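Local atomic coordinates of bifunctional protein PutA (Bradyrhizobium diazoefficiens, PDB entry 6BSN), a protein that probably oxidises proline to glutamate in two steps, pairing an FAD-dependent proline dehydrogenase with an NAD-dependent glutamate semialdehyde dehydrogenase in one chain. Residues 309-314 with 338-343; 391-396 with 416-421. The protein carries 1 engineered substitution. All blocks are in the same frame, centred on the assembly; numbering follows the deposited sequence.

In the fold
Both contacts are buried pairs of neighbouring parallel strands in the same curled sheet of the proline dehydrogenase part, with centres about 10 Å apart: strand 338-343 of contact 1 lies next to strand 390-395 of contact 2. In each, the strands follow one another through a helix, and both reach the dihydroflavin. Contact 1 is aliphatic on the face of L311, I313 and V340 and mixed toward the flavin, with Q314 and R341 polar and A312 and V343 apolar; contact 2 gathers a carboxylate, two amides and a water on one face, two phenylalanines on the other, and touches the dimethylbenzene end and a phosphate. R341 joins them through its bond to Q418.

Contact 1: residues 309-314 with 338-343; sequences FGLAIQ and LMVRLV. With FDA (dihydroflavine-adenine dinucleotide), chain C.
I313 lays its CD1 obliquely across V340 CG1, 3.6 Å away, while L311 lies alongside V340 and brings CD2 to CG2. L311 and I313 pack on helix 320-333, and L311 on helix 287-298 as well. F309 meets L338 CD2 at its ring edge. Four backbone bonds zip the strands together, the straightest from V343 N to I313 O, 169° at the hydrogen. The other face serves the flavin. Q314, its chain extended beyond CG, gives NE2 to FDA O2 at 2.8 Å, and E282 O and Q317 hold its amide as well. V343 packs CG1 against the ring system, 3.7 Å from FDA C4X. R341 leaves the strand with CG trans to the backbone N (chi1 178°) and bends at chi3, which sets FDA C6 over one guanidinium face, toward its rim, and NH1 3.3 Å from FDA N5. D280, S237, Q418 and Y443 grip its nitrogens. A leucine in place of R341 would probably leave the D280 carboxylate without its salt-bridge mate and the flavin without the flat cation against C6 and N5. Joined through helix 320-333, the strands form a beta-alpha-beta unit of the proline dehydrogenase barrel, with the flavin at their C-terminal ends.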
# COMPACT_ATOMS: atom_id res chain seq x y z
N PHE A 309 -62.68 -1.01 6.02
CA PHE A 309 -61.82 -2.15 5.72
C PHE A 309 -60.54 -1.67 5.08
O PHE A 309 -60.56 -0.76 4.25
CB PHE A 309 -62.49 -3.14 4.77
CG PHE A 309 -61.68 -4.39 4.55
CD1 PHE A 309 -61.86 -5.50 5.36
CD2 PHE A 309 -60.73 -4.46 3.54
CE1 PHE A 309 -61.11 -6.65 5.17
CE2 PHE A 309 -59.96 -5.62 3.37
CZ PHE A 309 -60.16 -6.71 4.19
N GLY A 310 -59.43 -2.30 5.43
CA GLY A 310 -58.20 -1.93 4.76
C GLY A 310 -57.01 -2.81 5.10
O GLY A 310 -57.14 -3.83 5.77
N LEU A 311 -55.84 -2.37 4.61
CA LEU A 311 -54.62 -3.15 4.72
C LEU A 311 -53.43 -2.20 4.75
O LEU A 311 -53.54 -1.03 4.36
CB LEU A 311 -54.48 -4.11 3.54
CG LEU A 311 -53.92 -3.50 2.26
CD1 LEU A 311 -53.54 -4.61 1.28
CD2 LEU A 311 -54.87 -2.51 1.61
N ALA A 312 -52.30 -2.70 5.24
CA ALA A 312 -51.04 -1.97 5.14
C ALA A 312 -50.26 -2.43 3.91
O ALA A 312 -50.31 -3.60 3.52
CB ALA A 312 -50.16 -2.14 6.39
N ILE A 313 -49.53 -1.47 3.32
CA ILE A 313 -48.66 -1.67 2.16
C ILE A 313 -47.27 -1.16 2.51
O ILE A 313 -47.13 -0.02 2.99
CB ILE A 313 -49.21 -0.93 0.92
CG1 ILE A 313 -50.62 -1.40 0.59
CG2 ILE A 313 -48.29 -1.16 -0.29
CD1 ILE A 313 -51.28 -0.59 -0.53
N GLN A 314 -46.25 -1.97 2.25
CA GLN A 314 -44.87 -1.68 2.65
C GLN A 314 -44.11 -1.02 1.50
O GLN A 314 -43.80 -1.66 0.49
CB GLN A 314 -44.18 -2.96 3.09
CG GLN A 314 -44.85 -3.64 4.25
CD GLN A 314 -44.65 -5.13 4.26
OE1 GLN A 314 -44.75 -5.78 3.21
NE2 GLN A 314 -44.37 -5.70 5.44
N LEU A 338 -61.90 2.19 0.97
CA LEU A 338 -60.92 1.50 1.79
C LEU A 338 -60.02 2.50 2.50
O LEU A 338 -59.69 3.57 1.96
CB LEU A 338 -60.05 0.57 0.95
CG LEU A 338 -60.76 -0.50 0.12
CD1 LEU A 338 -59.73 -1.26 -0.67
CD2 LEU A 338 -61.57 -1.42 1.01
N MET A 339 -59.61 2.14 3.70
CA MET A 339 -58.58 2.86 4.43
C MET A 339 -57.30 2.05 4.28
O MET A 339 -57.29 0.86 4.59
CB MET A 339 -59.00 3.04 5.89
CG MET A 339 -60.29 3.91 5.99
SD MET A 339 -61.08 4.03 7.62
CE MET A 339 -59.98 5.19 8.46
N VAL A 340 -56.26 2.67 3.72
CA VAL A 340 -55.05 1.98 3.27
C VAL A 340 -53.84 2.60 3.96
O VAL A 340 -53.59 3.80 3.80
CB VAL A 340 -54.93 2.05 1.75
CG1 VAL A 340 -53.61 1.47 1.23
CG2 VAL A 340 -56.12 1.35 1.16
N ARG A 341 -53.11 1.80 4.72
CA ARG A 341 -51.98 2.28 5.51
C ARG A 341 -50.68 2.08 4.75
O ARG A 341 -50.36 0.96 4.33
CB ARG A 341 -51.90 1.55 6.86
CG ARG A 341 -50.70 2.02 7.69
CD ARG A 341 -50.32 1.02 8.80
NE ARG A 341 -51.46 0.79 9.67
CZ ARG A 341 -51.76 -0.37 10.20
NH1 ARG A 341 -50.99 -1.44 9.98
NH2 ARG A 341 -52.83 -0.47 10.95
N LEU A 342 -49.91 3.16 4.58
CA LEU A 342 -48.60 3.09 3.95
C LEU A 342 -47.53 3.12 5.04
O LEU A 342 -47.47 4.08 5.81
CB LEU A 342 -48.39 4.22 2.95
CG LEU A 342 -47.14 4.06 2.05
CD1 LEU A 342 -47.30 2.88 1.04
CD2 LEU A 342 -46.80 5.38 1.35
N VAL A 343 -46.71 2.07 5.11
CA VAL A 343 -45.59 1.98 6.03
C VAL A 343 -44.31 1.78 5.21
O VAL A 343 -44.36 1.47 4.02
CB VAL A 343 -45.74 0.85 7.05
CG1 VAL A 343 -47.05 0.96 7.80
CG2 VAL A 343 -45.60 -0.53 6.33
PA FDA C . -37.51 5.56 9.49
O1A FDA C . -36.26 5.78 10.40
O2A FDA C . -37.87 6.54 8.53
O5B FDA C . -37.45 4.45 8.52
C5B FDA C . -37.01 3.17 8.96
C4B FDA C . -37.30 2.11 7.89
O4B FDA C . -36.49 2.27 6.76
C3B FDA C . -37.08 0.69 8.30
O3B FDA C . -38.12 0.24 9.06
C2B FDA C . -36.99 0.01 7.00
O2B FDA C . -38.26 -0.27 6.51
C1B FDA C . -36.31 1.03 6.14
N9A FDA C . -34.89 0.80 5.96
C8A FDA C . -33.88 0.85 6.91
N7A FDA C . -32.72 0.55 6.33
C5A FDA C . -32.94 0.30 4.97
C6A FDA C . -32.13 -0.04 3.90
N6A FDA C . -30.72 -0.20 4.08
N1A FDA C . -32.66 -0.22 2.68
C2A FDA C . -33.99 -0.08 2.46
N3A FDA C . -34.80 0.26 3.50
C4A FDA C . -34.32 0.45 4.73
N1 FDA C . -44.43 -2.38 9.18
C2 FDA C . -44.80 -3.49 8.36
O2 FDA C . -43.79 -4.11 7.66
N3 FDA C . -46.15 -3.92 8.28
C4 FDA C . -47.14 -3.24 9.02
O4 FDA C . -48.45 -3.62 8.97
C4X FDA C . -46.75 -2.07 9.87
N5 FDA C . -47.75 -1.40 10.66
C5X FDA C . -47.38 -0.16 11.31
C6 FDA C . -48.45 0.66 11.96
C7 FDA C . -48.08 1.91 12.53
C7M FDA C . -49.15 2.75 13.19
C8 FDA C . -46.73 2.38 12.49
C8M FDA C . -46.31 3.70 13.08
C9 FDA C . -45.73 1.60 11.87
C9A FDA C . -46.09 0.29 11.27
N10 FDA C . -45.04 -0.55 10.72
C10 FDA C . -45.45 -1.68 9.93
C1' FDA C . -43.61 -0.31 10.95
C2' FDA C . -42.99 0.47 9.80
O2' FDA C . -42.97 -0.31 8.66
C3' FDA C . -41.58 0.91 10.13
O3' FDA C . -40.87 -0.23 10.41
C4' FDA C . -41.41 1.85 11.33
O4' FDA C . -42.54 2.63 11.52
C5' FDA C . -40.21 2.77 11.13
O5' FDA C . -40.31 3.48 9.91
P FDA C . -40.32 5.08 9.80
O1P FDA C . -41.00 5.76 8.57
O2P FDA C . -40.89 5.44 11.22
O3P FDA C . -38.78 5.40 10.26

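Contact 2: residues 391-396 with 416-421; sequences FPQFAT and EFQRLH. With FDA (dihydroflavine-adenine dinucleotide), chain C.
A beta-alpha-beta unit, strands 390-395 and 416-420 with helix 399-409 between them, borders the dimethylbenzene end and phosphate side of the flavin site. Backbone bonds hold the pair in parallel register, among them F394 N to E416 O at 2.9 Å. On one face F394 sets its CB against F417 CD2, and helix 369-385 packs on the F394 ring. The other face is polar. E416 is turned with CG between its backbone N and carbonyl carbon (chi1 80°), and from there its extended chain runs alongside Q393. Q418 NE2 donates to E416 OE2 over 2.8 Å, a bond of 162° that meets the oxygen nearly along its C-O axis. Q393 NE2 adds only a weak bond to the same OE2, and its stronger partner is N276; R441 completes the grip on OE2 with a salt bridge. The E416 carboxylate also stands at the edge of the F391 ring, their planes nearly perpendicular. A water bridges Q393 OE1 and Q418 NE2. Nearer the cofactor, A395 CB packs 3.6 Å from FDA C8, and T396 OG1 donates to FDA O1P at 2.6 Å. The bonds at Q418 NE2, with that of its OE1 to R341 NE, are consistent with a single amide orientation. E416 is thus a second-shell residue that probably positions Q418, itself at the flavin methyl C7M and bonded to R341.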
# COMPACT_ATOMS: atom_id res chain seq x y z
N PHE A 391 -58.77 6.20 1.50
CA PHE A 391 -58.39 7.09 2.58
C PHE A 391 -57.00 6.68 3.05
O PHE A 391 -56.87 5.67 3.76
CB PHE A 391 -59.41 7.01 3.72
CG PHE A 391 -59.13 7.94 4.87
CD1 PHE A 391 -58.33 7.53 5.93
CD2 PHE A 391 -59.69 9.21 4.89
CE1 PHE A 391 -58.09 8.40 7.02
CE2 PHE A 391 -59.44 10.07 5.96
CZ PHE A 391 -58.64 9.67 7.03
N PRO A 392 -55.94 7.38 2.68
CA PRO A 392 -54.59 6.91 3.00
C PRO A 392 -54.24 7.24 4.43
O PRO A 392 -54.69 8.25 4.98
CB PRO A 392 -53.68 7.68 2.03
CG PRO A 392 -54.64 8.46 1.08
CD PRO A 392 -55.93 8.59 1.84
N GLN A 393 -53.43 6.37 5.03
CA GLN A 393 -52.95 6.53 6.40
C GLN A 393 -51.43 6.39 6.35
O GLN A 393 -50.92 5.32 6.01
CB GLN A 393 -53.59 5.49 7.34
CG GLN A 393 -55.12 5.42 7.20
CD GLN A 393 -55.72 4.14 7.78
OE1 GLN A 393 -55.41 3.02 7.35
NE2 GLN A 393 -56.57 4.31 8.78
N PHE A 394 -50.72 7.47 6.64
CA PHE A 394 -49.26 7.49 6.50
C PHE A 394 -48.67 7.21 7.87
O PHE A 394 -48.64 8.08 8.73
CB PHE A 394 -48.80 8.82 5.90
CG PHE A 394 -49.43 9.10 4.54
CD1 PHE A 394 -49.08 8.32 3.44
CD2 PHE A 394 -50.40 10.08 4.38
CE1 PHE A 394 -49.67 8.53 2.21
CE2 PHE A 394 -50.99 10.30 3.16
CZ PHE A 394 -50.62 9.53 2.06
N ALA A 395 -48.25 5.96 8.09
CA ALA A 395 -47.70 5.51 9.37
C ALA A 395 -46.19 5.66 9.34
O ALA A 395 -45.48 4.86 8.73
CB ALA A 395 -48.10 4.06 9.64
N THR A 396 -45.69 6.69 10.01
CA THR A 396 -44.26 6.96 10.08
C THR A 396 -43.99 7.91 11.24
O THR A 396 -44.84 8.73 11.60
CB THR A 396 -43.75 7.59 8.77
OG1 THR A 396 -42.38 7.97 8.91
CG2 THR A 396 -44.55 8.80 8.43
N GLU A 416 -54.80 10.64 6.85
CA GLU A 416 -54.36 10.83 8.23
C GLU A 416 -52.92 10.34 8.35
O GLU A 416 -52.42 9.59 7.51
CB GLU A 416 -55.26 10.06 9.23
CG GLU A 416 -54.89 8.57 9.30
CD GLU A 416 -55.83 7.72 10.14
OE1 GLU A 416 -56.88 8.22 10.60
OE2 GLU A 416 -55.51 6.52 10.32
N PHE A 417 -52.26 10.76 9.43
CA PHE A 417 -51.02 10.13 9.82
C PHE A 417 -51.27 9.10 10.93
O PHE A 417 -52.33 9.06 11.56
CB PHE A 417 -50.01 11.19 10.27
CG PHE A 417 -49.54 12.09 9.17
CD1 PHE A 417 -50.12 13.34 8.98
CD2 PHE A 417 -48.52 11.69 8.31
CE1 PHE A 417 -49.69 14.18 7.94
CE2 PHE A 417 -48.08 12.50 7.28
CZ PHE A 417 -48.66 13.74 7.09
N GLN A 418 -50.26 8.26 11.17
CA GLN A 418 -50.37 7.23 12.20
C GLN A 418 -49.04 7.11 12.93
O GLN A 418 -47.97 7.32 12.35
CB GLN A 418 -50.77 5.85 11.65
CG GLN A 418 -52.14 5.80 11.00
CD GLN A 418 -52.59 4.38 10.70
OE1 GLN A 418 -51.76 3.45 10.58
NE2 GLN A 418 -53.91 4.20 10.56
N ARG A 419 -49.13 6.78 14.21
CA ARG A 419 -47.95 6.56 15.02
C ARG A 419 -48.24 5.45 16.01
O ARG A 419 -49.39 5.06 16.23
CB ARG A 419 -47.54 7.85 15.75
CG ARG A 419 -48.58 8.30 16.79
CD ARG A 419 -48.12 9.54 17.56
NE ARG A 419 -48.86 9.69 18.81
CZ ARG A 419 -48.38 9.36 20.00
NH1 ARG A 419 -49.13 9.52 21.08
NH2 ARG A 419 -47.16 8.87 20.13
N LEU A 420 -47.18 4.98 16.65
CA LEU A 420 -47.26 3.98 17.70
C LEU A 420 -47.07 4.67 19.05
O LEU A 420 -46.19 5.53 19.20
CB LEU A 420 -46.17 2.92 17.50
CG LEU A 420 -46.67 1.65 16.83
CD1 LEU A 420 -45.50 0.76 16.42
CD2 LEU A 420 -47.64 0.93 17.78
N HIS A 421 -47.88 4.29 20.03
CA HIS A 421 -47.77 4.88 21.36
C HIS A 421 -46.33 4.78 21.84
O HIS A 421 -45.69 3.74 21.68
CB HIS A 421 -48.71 4.17 22.35
CG HIS A 421 -49.19 5.06 23.45
ND1 HIS A 421 -48.35 5.55 24.44
CD2 HIS A 421 -50.42 5.56 23.73
CE1 HIS A 421 -49.05 6.31 25.26
NE2 HIS A 421 -50.30 6.33 24.85
PA FDA C . -37.51 5.56 9.49
O1A FDA C . -36.26 5.78 10.40
O2A FDA C . -37.87 6.54 8.53
O5B FDA C . -37.45 4.45 8.52
C5B FDA C . -37.01 3.17 8.96
C4B FDA C . -37.30 2.11 7.89
O4B FDA C . -36.49 2.27 6.76
C3B FDA C . -37.08 0.69 8.30
O3B FDA C . -38.12 0.24 9.06
C2B FDA C . -36.99 0.01 7.00
O2B FDA C . -38.26 -0.27 6.51
C1B FDA C . -36.31 1.03 6.14
N9A FDA C . -34.89 0.80 5.96
C8A FDA C . -33.88 0.85 6.91
N7A FDA C . -32.72 0.55 6.33
C5A FDA C . -32.94 0.30 4.97
C6A FDA C . -32.13 -0.04 3.90
N6A FDA C . -30.72 -0.20 4.08
N1A FDA C . -32.66 -0.22 2.68
C2A FDA C . -33.99 -0.08 2.46
N3A FDA C . -34.80 0.26 3.50
C4A FDA C . -34.32 0.45 4.73
N1 FDA C . -44.43 -2.38 9.18
C2 FDA C . -44.80 -3.49 8.36
O2 FDA C . -43.79 -4.11 7.66
N3 FDA C . -46.15 -3.92 8.28
C4 FDA C . -47.14 -3.24 9.02
O4 FDA C . -48.45 -3.62 8.97
C4X FDA C . -46.75 -2.07 9.87
N5 FDA C . -47.75 -1.40 10.66
C5X FDA C . -47.38 -0.16 11.31
C6 FDA C . -48.45 0.66 11.96
C7 FDA C . -48.08 1.91 12.53
C7M FDA C . -49.15 2.75 13.19
C8 FDA C . -46.73 2.38 12.49
C8M FDA C . -46.31 3.70 13.08
C9 FDA C . -45.73 1.60 11.87
C9A FDA C . -46.09 0.29 11.27
N10 FDA C . -45.04 -0.55 10.72
C10 FDA C . -45.45 -1.68 9.93
C1' FDA C . -43.61 -0.31 10.95
C2' FDA C . -42.99 0.47 9.80
O2' FDA C . -42.97 -0.31 8.66
C3' FDA C . -41.58 0.91 10.13
O3' FDA C . -40.87 -0.23 10.41
C4' FDA C . -41.41 1.85 11.33
O4' FDA C . -42.54 2.63 11.52
C5' FDA C . -40.21 2.77 11.13
O5' FDA C . -40.31 3.48 9.91
P FDA C . -40.32 5.08 9.80
O1P FDA C . -41.00 5.76 8.57
O2P FDA C . -40.89 5.44 11.22
O3P FDA C . -38.78 5.40 10.26
O HOH W 1 -54.70 1.42 9.32